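Local coordinates for alpha-galacturonidase (Bacillus subtilis, PDB 3FEF), which hydrolyses alpha-1,4-linked galacturonate oligomers, releasing alpha-D-galacturonate, as an NAD- and manganese-dependent homotetrameric glycosidase of family 4, at residues A[119-123]-A[399-404]; A[171-175]-A[265-269]; A[203-207]-A[272-276]; A[391-395]-A[414-419]. One frame throughout, in Å; residues are numbered along the deposited sequence.

Contact 1: residues A[119-123]-A[399-404]; sequences GLRAV and VADAGL
Val123 of helix 112-136 packs as a knob into a hole made by Val399, Ala400, Gly403 and Leu404 of helix 383-405, a helix-helix crossing that joins the Rossmann-type NAD domain to the C-terminal domain of the family 4 glycosidase. The local axes approach to 8.4 Å and cross at -49°. Both Val123 methyls lie against the Gly403 backbone. CG2 turns toward Val399 O, while CG1, placed anti to the backbone N by a chi1 of 172°, reaches the Gly403-Leu404 peptide and also meets CG of Leu404. Such closeness depends on Gly403, because a CB there would fall only 2.4 Å from Val123 CB. On the other flank Leu120 lies aslant Val399, its CD1 4.0 Å from CG1 of that valine and 4.3 Å from Ala402 CB. Val399 answers by aiming CG1 at the backbone of the first helix, 3.7 Å from Leu120 N and close to Gly119 C, where a side chain would again be tight. No hydrogen bond crosses the interface; Val151 of helix 149-159 and Ala411 of helix 408-417 extend the apolar packing. The shortest approach is Val123 CG1 to Leu404 N, at 3.4 Å.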
loop_
_atom_site.group_PDB
_atom_site.type_symbol
_atom_site.label_atom_id
_atom_site.label_comp_id
_atom_site.label_asym_id
_atom_site.label_seq_id
_atom_site.Cartn_x
_atom_site.Cartn_y
_atom_site.Cartn_z
ATOM N N GLY A 119 -19.341 21.620 -7.499
ATOM C CA GLY A 119 -18.356 21.221 -6.505
ATOM C C GLY A 119 -17.380 22.362 -6.311
ATOM O O GLY A 119 -17.042 22.751 -5.190
ATOM N N LEU A 120 -16.922 22.909 -7.423
ATOM C CA LEU A 120 -15.972 23.998 -7.383
ATOM C C LEU A 120 -16.485 25.118 -6.464
ATOM O O LEU A 120 -15.781 25.608 -5.602
ATOM C CB LEU A 120 -15.831 24.512 -8.795
ATOM C CG LEU A 120 -14.469 24.827 -9.348
ATOM C CD1 LEU A 120 -13.409 23.877 -8.787
ATOM C CD2 LEU A 120 -14.590 24.714 -10.871
ATOM N N ARG A 121 -17.727 25.518 -6.668
ATOM C CA ARG A 121 -18.391 26.530 -5.846
ATOM C C ARG A 121 -18.481 26.112 -4.367
ATOM O O ARG A 121 -18.379 26.930 -3.459
ATOM C CB ARG A 121 -19.793 26.736 -6.422
ATOM C CG ARG A 121 -20.484 28.038 -6.107
ATOM C CD ARG A 121 -21.541 28.392 -7.194
ATOM N NE ARG A 121 -22.667 27.456 -7.238
ATOM C CZ ARG A 121 -23.032 26.775 -8.322
ATOM N NH1 ARG A 121 -22.382 26.944 -9.459
ATOM N NH2 ARG A 121 -24.063 25.943 -8.284
ATOM N N ALA A 122 -18.687 24.829 -4.115
ATOM C CA ALA A 122 -18.899 24.372 -2.733
ATOM C C ALA A 122 -17.603 24.302 -1.929
ATOM O O ALA A 122 -17.623 24.390 -0.708
ATOM C CB ALA A 122 -19.600 22.997 -2.726
ATOM N N VAL A 123 -16.474 24.134 -2.617
ATOM C CA VAL A 123 -15.214 23.938 -1.928
ATOM C C VAL A 123 -14.934 25.006 -0.865
ATOM O O VAL A 123 -14.645 24.675 0.285
ATOM C CB VAL A 123 -14.027 23.775 -2.917
ATOM C CG1 VAL A 123 -12.680 23.766 -2.163
ATOM C CG2 VAL A 123 -14.192 22.477 -3.715
ATOM N N VAL A 399 -11.108 18.329 -8.318
ATOM C CA VAL A 399 -12.010 19.433 -7.985
ATOM C C VAL A 399 -11.734 19.962 -6.582
ATOM O O VAL A 399 -11.649 21.172 -6.376
ATOM C CB VAL A 399 -13.506 19.061 -8.165
ATOM C CG1 VAL A 399 -14.417 20.154 -7.588
ATOM C CG2 VAL A 399 -13.835 18.851 -9.670
ATOM N N ALA A 400 -11.566 19.057 -5.624
ATOM C CA ALA A 400 -11.304 19.464 -4.254
ATOM C C ALA A 400 -10.000 20.237 -4.175
ATOM O O ALA A 400 -9.946 21.305 -3.569
ATOM C CB ALA A 400 -11.281 18.256 -3.319
ATOM N N ASP A 401 -8.946 19.711 -4.791
ATOM C CA ASP A 401 -7.687 20.457 -4.844
ATOM C C ASP A 401 -7.843 21.793 -5.577
ATOM O O ASP A 401 -7.456 22.838 -5.050
ATOM C CB ASP A 401 -6.581 19.641 -5.496
ATOM C CG ASP A 401 -6.213 18.440 -4.689
ATOM O OD1 ASP A 401 -6.221 18.551 -3.436
ATOM O OD2 ASP A 401 -5.928 17.381 -5.302
ATOM N N ALA A 402 -8.396 21.748 -6.788
ATOM C CA ALA A 402 -8.565 22.953 -7.585
ATOM C C ALA A 402 -9.264 24.037 -6.772
ATOM O O ALA A 402 -8.846 25.206 -6.777
ATOM C CB ALA A 402 -9.327 22.669 -8.871
ATOM N N GLY A 403 -10.322 23.650 -6.069
ATOM C CA GLY A 403 -11.068 24.597 -5.241
ATOM C C GLY A 403 -10.242 25.222 -4.137
ATOM O O GLY A 403 -10.244 26.424 -3.983
ATOM N N LEU A 404 -9.522 24.411 -3.368
ATOM C CA LEU A 404 -8.697 24.934 -2.270
ATOM C C LEU A 404 -7.512 25.806 -2.717
ATOM O O LEU A 404 -7.050 26.676 -1.968
ATOM C CB LEU A 404 -8.179 23.789 -1.396
ATOM C CG LEU A 404 -9.259 23.069 -0.580
ATOM C CD1 LEU A 404 -8.713 21.785 -0.008
ATOM C CD2 LEU A 404 -9.810 23.981 0.518
#

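Contact 2: residues A[171-175]-A[265-269]; sequences EVFGT and IPAAG
Glu171 lays its CB and CG along the methyl of Ala268, with Glu171 CB 4.0 Å from Ala268 CB, before its chain bends at chi2 (-47°) and brings the carboxylate round to the backbone of the other segment. There OE1 accepts a hydrogen bond from Gly269 N at 2.8 Å; the N-H points at it with an angle of 156°, approaching nearly in line with the carboxylate C-O bond. Gly269 is the N-cap residue of helix 270-273, and a side chain on it would crowd OE1. One turn along helix 171-187, Thr175 faces the end of strand 265-266. Its OG1 sits 3.3 Å from Ala267 CA, while CG2, on the branch anti to the backbone N, touches Ile265 CG2 at 4.0 Å and nears Pro266 O. Between these two side chains, Val172 rests CG2 3.8 Å from Ala267 O, a carbonyl that also accepts a hydrogen bond from Thr208 OG1. The helix that follows the predicted proton donor His170 is thus fastened to the C-terminal domain beside the metal site. Glu171 OE1 also makes a weak hydrogen bond with His272 ND1, so one carboxylate oxygen probably steadies both the start of helix 270-273 and an imidazole within it.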
loop_
_atom_site.group_PDB
_atom_site.type_symbol
_atom_site.label_atom_id
_atom_site.label_comp_id
_atom_site.label_asym_id
_atom_site.label_seq_id
_atom_site.Cartn_x
_atom_site.Cartn_y
_atom_site.Cartn_z
ATOM N N GLU A 171 -30.404 7.307 -1.278
ATOM C CA GLU A 171 -30.624 6.579 -2.520
ATOM C C GLU A 171 -30.667 5.064 -2.313
ATOM O O GLU A 171 -31.511 4.378 -2.884
ATOM C CB GLU A 171 -29.569 6.947 -3.567
ATOM C CG GLU A 171 -29.862 8.265 -4.271
ATOM C CD GLU A 171 -31.314 8.367 -4.729
ATOM O OE1 GLU A 171 -31.702 7.661 -5.685
ATOM O OE2 GLU A 171 -32.069 9.145 -4.120
ATOM N N VAL A 172 -29.761 4.535 -1.496
ATOM C CA VAL A 172 -29.721 3.103 -1.305
ATOM C C VAL A 172 -31.048 2.598 -0.701
ATOM O O VAL A 172 -31.468 1.482 -0.979
ATOM C CB VAL A 172 -28.522 2.675 -0.455
ATOM C CG1 VAL A 172 -28.559 1.178 -0.215
ATOM C CG2 VAL A 172 -27.193 3.090 -1.126
ATOM N N PHE A 173 -31.725 3.424 0.098
ATOM C CA PHE A 173 -32.987 2.977 0.690
ATOM C C PHE A 173 -34.005 2.636 -0.384
ATOM O O PHE A 173 -34.776 1.684 -0.240
ATOM C CB PHE A 173 -33.551 4.009 1.681
ATOM C CG PHE A 173 -32.582 4.395 2.761
ATOM C CD1 PHE A 173 -31.597 3.504 3.178
ATOM C CD2 PHE A 173 -32.647 5.654 3.355
ATOM C CE1 PHE A 173 -30.682 3.861 4.155
ATOM C CE2 PHE A 173 -31.742 6.025 4.336
ATOM C CZ PHE A 173 -30.752 5.126 4.740
ATOM N N GLY A 174 -34.000 3.408 -1.469
ATOM C CA GLY A 174 -34.949 3.200 -2.566
ATOM C C GLY A 174 -34.716 1.892 -3.298
ATOM O O GLY A 174 -35.646 1.290 -3.824
ATOM N N THR A 175 -33.469 1.440 -3.339
ATOM C CA THR A 175 -33.182 0.165 -3.964
ATOM C C THR A 175 -33.550 -0.988 -3.047
ATOM O O THR A 175 -34.020 -2.027 -3.500
ATOM C CB THR A 175 -31.711 0.059 -4.409
ATOM O OG1 THR A 175 -31.450 1.132 -5.326
ATOM C CG2 THR A 175 -31.497 -1.254 -5.135
ATOM N N ILE A 265 -26.143 -5.052 -8.715
ATOM C CA ILE A 265 -27.352 -4.263 -8.742
ATOM C C ILE A 265 -27.079 -2.770 -8.517
ATOM O O ILE A 265 -26.645 -2.375 -7.461
ATOM C CB ILE A 265 -28.337 -4.750 -7.667
ATOM C CG1 ILE A 265 -28.708 -6.228 -7.902
ATOM C CG2 ILE A 265 -29.556 -3.815 -7.597
ATOM C CD1 ILE A 265 -29.596 -6.848 -6.791
ATOM N N PRO A 266 -27.379 -1.931 -9.513
ATOM C CA PRO A 266 -27.153 -0.509 -9.337
ATOM C C PRO A 266 -28.050 -0.022 -8.209
ATOM O O PRO A 266 -29.212 -0.423 -8.131
ATOM C CB PRO A 266 -27.581 0.082 -10.676
ATOM C CG PRO A 266 -27.583 -1.092 -11.644
ATOM C CD PRO A 266 -28.023 -2.239 -10.802
ATOM N N ALA A 267 -27.515 0.808 -7.322
ATOM C CA ALA A 267 -28.237 1.126 -6.080
ATOM C C ALA A 267 -28.477 2.614 -5.875
ATOM O O ALA A 267 -28.211 3.135 -4.800
ATOM C CB ALA A 267 -27.484 0.530 -4.868
ATOM N N ALA A 268 -28.964 3.282 -6.922
ATOM C CA ALA A 268 -29.466 4.662 -6.870
ATOM C C ALA A 268 -30.573 4.815 -7.914
ATOM O O ALA A 268 -30.714 3.966 -8.794
ATOM C CB ALA A 268 -28.337 5.688 -7.137
ATOM N N GLY A 269 -31.342 5.900 -7.829
ATOM C CA GLY A 269 -32.386 6.152 -8.815
ATOM C C GLY A 269 -31.792 6.271 -10.216
ATOM O O GLY A 269 -30.652 6.722 -10.399
#

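Contact 3: residues A[203-207]-A[272-276]; sequences GINHF and HLAEF. With MG (magnesium ion), chain G.
His206 and His272 stack face to face, ring centroids 3.9 Å apart and planes tilted by 13°, with His272 CD2 over the centre of the His206 ring. A second aromatic pair, Phe207 and Phe276, has planes 11° from parallel but slid so far that the rings barely overlap. The main contact on the Phe276 face is a CH-pi interaction: Phe207 CB stands 3.6 Å from the ring centroid, close to its normal. With chi1 at -164°, CG of Phe207 lies anti to the backbone N, which carries its ring on past Phe276 CB, 3.4 Å from Phe207 CD1. Apolar and carbonyl contacts follow at the far end of Phe276, Ile204 CD1 lying 4.0 Å from Phe276 CE1 and His206 O 3.4 Å from Phe276 CE2. Replacing Phe276 with an alanine would probably open a gap against the 204-207 turn, leaving Phe207 CB without its ring and the His206 backbone less firmly backed. His206 NE2 coordinates the magnesium ion at 2.3 Å, together with three waters, while its ND1 hydrogen-bonds Thr110 OG1. A type II turn that sets His206 in place, with Cys169 as the other protein ligand, is part of the divalent-metal site of this family 4 glycosidase.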
loop_
_atom_site.group_PDB
_atom_site.type_symbol
_atom_site.label_atom_id
_atom_site.label_comp_id
_atom_site.label_asym_id
_atom_site.label_seq_id
_atom_site.Cartn_x
_atom_site.Cartn_y
_atom_site.Cartn_z
ATOM N N GLY A 203 -19.375 1.816 -3.475
ATOM C CA GLY A 203 -19.242 2.716 -4.610
ATOM C C GLY A 203 -18.941 4.121 -4.131
ATOM O O GLY A 203 -18.297 4.324 -3.105
ATOM N N ILE A 204 -19.372 5.096 -4.898
ATOM C CA ILE A 204 -19.284 6.476 -4.470
ATOM C C ILE A 204 -20.728 6.967 -4.525
ATOM O O ILE A 204 -21.569 6.348 -5.191
ATOM C CB ILE A 204 -18.412 7.295 -5.422
ATOM C CG1 ILE A 204 -18.934 7.170 -6.850
ATOM C CG2 ILE A 204 -16.949 6.825 -5.354
ATOM C CD1 ILE A 204 -18.043 7.874 -7.900
ATOM N N ASN A 205 -21.018 8.060 -3.831
ATOM C CA ASN A 205 -22.389 8.574 -3.734
ATOM C C ASN A 205 -23.109 8.718 -5.089
ATOM O O ASN A 205 -22.539 9.224 -6.056
ATOM C CB ASN A 205 -22.389 9.918 -2.977
ATOM C CG ASN A 205 -23.799 10.416 -2.674
ATOM O OD1 ASN A 205 -24.600 9.746 -1.986
ATOM N ND2 ASN A 205 -24.122 11.567 -3.213
ATOM N N HIS A 206 -24.361 8.278 -5.148
ATOM C CA HIS A 206 -25.155 8.251 -6.394
ATOM C C HIS A 206 -24.661 7.270 -7.448
ATOM O O HIS A 206 -25.245 7.171 -8.525
ATOM C CB HIS A 206 -25.318 9.659 -7.005
ATOM C CG HIS A 206 -26.110 10.591 -6.143
ATOM N ND1 HIS A 206 -26.012 11.960 -6.232
ATOM C CD2 HIS A 206 -26.976 10.341 -5.131
ATOM C CE1 HIS A 206 -26.816 12.515 -5.340
ATOM N NE2 HIS A 206 -27.417 11.552 -4.664
ATOM N N PHE A 207 -23.583 6.558 -7.143
ATOM C CA PHE A 207 -23.040 5.534 -8.040
ATOM C C PHE A 207 -22.630 4.340 -7.161
ATOM O O PHE A 207 -21.469 3.925 -7.144
ATOM C CB PHE A 207 -21.834 6.082 -8.804
ATOM C CG PHE A 207 -21.444 5.261 -10.025
ATOM C CD1 PHE A 207 -22.365 5.020 -11.048
ATOM C CD2 PHE A 207 -20.155 4.751 -10.151
ATOM C CE1 PHE A 207 -22.008 4.272 -12.178
ATOM C CE2 PHE A 207 -19.795 4.003 -11.264
ATOM C CZ PHE A 207 -20.730 3.767 -12.285
ATOM N N HIS A 272 -29.969 9.408 -11.260
ATOM C CA HIS A 272 -28.605 9.641 -10.781
ATOM C C HIS A 272 -27.609 8.763 -11.509
ATOM O O HIS A 272 -26.535 9.224 -11.880
ATOM C CB HIS A 272 -28.499 9.384 -9.282
ATOM C CG HIS A 272 -29.171 10.425 -8.452
ATOM N ND1 HIS A 272 -30.235 10.142 -7.621
ATOM C CD2 HIS A 272 -28.943 11.754 -8.336
ATOM C CE1 HIS A 272 -30.631 11.252 -7.025
ATOM N NE2 HIS A 272 -29.854 12.243 -7.430
ATOM N N LEU A 273 -27.971 7.497 -11.706
ATOM C CA LEU A 273 -27.108 6.538 -12.375
ATOM C C LEU A 273 -26.789 7.045 -13.757
ATOM O O LEU A 273 -25.662 6.907 -14.248
ATOM C CB LEU A 273 -27.821 5.181 -12.508
ATOM C CG LEU A 273 -28.073 4.370 -11.226
ATOM C CD1 LEU A 273 -28.977 3.150 -11.500
ATOM C CD2 LEU A 273 -26.744 3.949 -10.537
ATOM N N ALA A 274 -27.810 7.605 -14.393
ATOM C CA ALA A 274 -27.714 8.019 -15.786
ATOM C C ALA A 274 -26.580 9.013 -16.038
ATOM O O ALA A 274 -26.114 9.136 -17.148
ATOM C CB ALA A 274 -29.039 8.603 -16.260
ATOM N N GLU A 275 -26.117 9.713 -15.016
ATOM C CA GLU A 275 -25.123 10.752 -15.265
ATOM C C GLU A 275 -23.672 10.253 -15.215
ATOM O O GLU A 275 -22.746 11.017 -15.517
ATOM C CB GLU A 275 -25.310 11.891 -14.269
ATOM C CG GLU A 275 -26.768 12.277 -14.066
ATOM C CD GLU A 275 -26.909 13.669 -13.500
ATOM O OE1 GLU A 275 -26.654 13.857 -12.284
ATOM O OE2 GLU A 275 -27.263 14.580 -14.279
ATOM N N PHE A 276 -23.472 8.991 -14.822
ATOM C CA PHE A 276 -22.114 8.484 -14.551
ATOM C C PHE A 276 -21.465 7.748 -15.713
ATOM O O PHE A 276 -20.276 7.467 -15.656
ATOM C CB PHE A 276 -22.082 7.572 -13.311
ATOM C CG PHE A 276 -22.146 8.319 -12.011
ATOM C CD1 PHE A 276 -20.999 8.590 -11.298
ATOM C CD2 PHE A 276 -23.361 8.750 -11.510
ATOM C CE1 PHE A 276 -21.058 9.265 -10.116
ATOM C CE2 PHE A 276 -23.423 9.452 -10.332
ATOM C CZ PHE A 276 -22.271 9.708 -9.630
HETATM MG MG MG G . -28.473 11.617 -2.620
HETATM O O HOH W 1 -30.711 11.416 -3.273
HETATM O O HOH W 2 -29.709 11.885 -0.612
HETATM O O HOH W 3 -26.499 12.629 -1.876
#

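Contact 4: residues A[391-395]-A[414-419]; sequences RHISN and AFLNDP
Arg391 grips Asn417 O side-on, through NE at 3.0 Å and NH2 at 3.2 Å. The carbonyl oxygen lies near the guanidinium plane, but the two donors reach it differently: NE is tilted 17° from the carbonyl plane, whereas NH2 stands 59° out of it. Pro419 CG covers one face of the same guanidinium, 3.9 Å from Arg391 CZ. A chain extended from CG to NE carries the group out to this position. Asn395 completes the inner shell. Its OD1 accepts from Asn417 ND2 at 2.9 Å, the two amide planes turned 79° apart, and its ND2 adds a weak bond to Asn417 O. Pro419 CG also packs on His392, 3.5 Å from CE1, and Ala414 CB rests against Asn395. Further out, water 5 links His392 ND1, Asn395 ND2 and Asp418 OD2, while His392 NE2 is held by Phe276 O and Asp418 OD1 accepts from Leu420 N. Across the subunit boundary, Arg391 NH1 bonds OD1 of Asn417 of the second subunit, and Asn417 OD1 receives the reciprocal bond from that subunit's Arg391. A leucine in place of Arg391 would probably strip Asn417 O of both its stronger donors and break the reciprocal bonds between the subunits. Neutral amide and carbonyl groups, rather than a carboxylate, thus receive the arginine's hydrogen bonds, so one side chain ties two helices together and couples them to the tetramer.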
loop_
_atom_site.group_PDB
_atom_site.type_symbol
_atom_site.label_atom_id
_atom_site.label_comp_id
_atom_site.label_asym_id
_atom_site.label_seq_id
_atom_site.Cartn_x
_atom_site.Cartn_y
_atom_site.Cartn_z
ATOM N N ARG A 391 -12.247 6.751 -12.354
ATOM C CA ARG A 391 -12.268 7.932 -13.191
ATOM C C ARG A 391 -12.971 9.140 -12.535
ATOM O O ARG A 391 -12.426 10.238 -12.513
ATOM C CB ARG A 391 -12.914 7.561 -14.505
ATOM C CG ARG A 391 -12.989 8.704 -15.473
ATOM C CD ARG A 391 -13.173 8.160 -16.859
ATOM N NE ARG A 391 -13.578 9.238 -17.742
ATOM C CZ ARG A 391 -14.179 9.044 -18.908
ATOM N NH1 ARG A 391 -14.464 7.816 -19.332
ATOM N NH2 ARG A 391 -14.509 10.091 -19.633
ATOM N N HIS A 392 -14.182 8.937 -12.006
ATOM C CA HIS A 392 -14.907 9.998 -11.293
ATOM C C HIS A 392 -14.182 10.437 -10.027
ATOM O O HIS A 392 -14.137 11.614 -9.683
ATOM C CB HIS A 392 -16.329 9.535 -10.924
ATOM C CG HIS A 392 -17.231 9.368 -12.106
ATOM N ND1 HIS A 392 -17.757 10.438 -12.795
ATOM C CD2 HIS A 392 -17.696 8.251 -12.728
ATOM C CE1 HIS A 392 -18.500 9.995 -13.794
ATOM N NE2 HIS A 392 -18.487 8.672 -13.772
ATOM N N ILE A 393 -13.657 9.473 -9.295
ATOM C CA ILE A 393 -12.839 9.818 -8.155
ATOM C C ILE A 393 -11.653 10.735 -8.523
ATOM O O ILE A 393 -11.450 11.753 -7.859
ATOM C CB ILE A 393 -12.426 8.566 -7.376
ATOM C CG1 ILE A 393 -13.659 8.026 -6.627
ATOM C CG2 ILE A 393 -11.288 8.896 -6.397
ATOM C CD1 ILE A 393 -13.429 6.729 -5.948
ATOM N N SER A 394 -10.894 10.396 -9.573
ATOM C CA SER A 394 -9.877 11.317 -10.122
ATOM C C SER A 394 -10.412 12.733 -10.220
ATOM O O SER A 394 -9.784 13.679 -9.776
ATOM C CB SER A 394 -9.503 10.923 -11.553
ATOM O OG SER A 394 -8.453 10.022 -11.536
ATOM N N ASN A 395 -11.562 12.863 -10.865
ATOM C CA ASN A 395 -12.213 14.158 -11.058
ATOM C C ASN A 395 -12.615 14.859 -9.771
ATOM O O ASN A 395 -12.395 16.078 -9.597
ATOM C CB ASN A 395 -13.411 13.988 -11.992
ATOM C CG ASN A 395 -12.982 13.526 -13.357
ATOM O OD1 ASN A 395 -11.777 13.544 -13.667
ATOM N ND2 ASN A 395 -13.933 13.067 -14.167
ATOM N N ALA A 414 -10.355 18.086 -14.900
ATOM C CA ALA A 414 -11.436 17.232 -14.417
ATOM C C ALA A 414 -12.642 17.373 -15.356
ATOM O O ALA A 414 -13.189 16.377 -15.842
ATOM C CB ALA A 414 -11.805 17.597 -12.975
ATOM N N PHE A 415 -13.039 18.617 -15.616
ATOM C CA PHE A 415 -14.106 18.903 -16.567
ATOM C C PHE A 415 -13.952 18.099 -17.851
ATOM O O PHE A 415 -14.919 17.467 -18.310
ATOM C CB PHE A 415 -14.151 20.406 -16.867
ATOM C CG PHE A 415 -15.427 20.875 -17.551
ATOM C CD1 PHE A 415 -15.486 21.004 -18.933
ATOM C CD2 PHE A 415 -16.547 21.233 -16.798
ATOM C CE1 PHE A 415 -16.648 21.472 -19.569
ATOM C CE2 PHE A 415 -17.716 21.686 -17.414
ATOM C CZ PHE A 415 -17.768 21.816 -18.807
ATOM N N LEU A 416 -12.746 18.127 -18.432
ATOM C CA LEU A 416 -12.459 17.366 -19.652
ATOM C C LEU A 416 -12.518 15.845 -19.477
ATOM O O LEU A 416 -12.796 15.104 -20.419
ATOM C CB LEU A 416 -11.062 17.731 -20.193
ATOM C CG LEU A 416 -10.826 19.109 -20.818
ATOM C CD1 LEU A 416 -9.383 19.219 -21.344
ATOM C CD2 LEU A 416 -11.837 19.337 -21.931
ATOM N N ASN A 417 -12.192 15.373 -18.284
ATOM C CA ASN A 417 -12.171 13.945 -18.015
ATOM C C ASN A 417 -13.564 13.382 -17.658
ATOM O O ASN A 417 -13.715 12.180 -17.394
ATOM C CB ASN A 417 -11.179 13.684 -16.878
ATOM C CG ASN A 417 -10.710 12.244 -16.822
ATOM O OD1 ASN A 417 -10.506 11.607 -17.851
ATOM N ND2 ASN A 417 -10.506 11.737 -15.617
ATOM N N ASP A 418 -14.582 14.238 -17.633
ATOM C CA ASP A 418 -15.932 13.784 -17.255
ATOM C C ASP A 418 -16.653 13.095 -18.406
ATOM O O ASP A 418 -16.733 13.628 -19.492
ATOM C CB ASP A 418 -16.775 14.947 -16.718
ATOM C CG ASP A 418 -18.159 14.502 -16.249
ATOM O OD1 ASP A 418 -19.113 14.542 -17.066
ATOM O OD2 ASP A 418 -18.292 14.085 -15.074
ATOM N N PRO A 419 -17.183 11.891 -18.164
ATOM C CA PRO A 419 -17.876 11.125 -19.203
ATOM C C PRO A 419 -18.947 11.923 -19.967
ATOM O O PRO A 419 -19.226 11.608 -21.117
ATOM C CB PRO A 419 -18.544 9.993 -18.419
ATOM C CG PRO A 419 -17.650 9.806 -17.220
ATOM C CD PRO A 419 -17.109 11.170 -16.882
HETATM O O HOH W 4 -14.300 13.072 -20.653
HETATM O O HOH W 5 -16.656 13.020 -12.955
HETATM O O HOH W 6 -8.755 9.240 -14.511
#

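All four contacts are largely buried, yet they divide into two neighbourhoods. Contacts 2 and 3 adjoin near the metal, where strand 265-266 leads into helix 270-273, and are built from carboxylate, imidazole and aromatic groups. Contacts 1 and 4 lie farther from the centre of the chain and share helix 383-405; they meet where Val399 touches Ala414. Contact 1 is purely apolar and joins the two domains, as contact 2 does about 27 Å away, centre to centre. Contact 4, alone of the four, reaches another subunit, and is correspondingly rich in polar groups and water. It also touches contact 3, through Ile204 against Ile393.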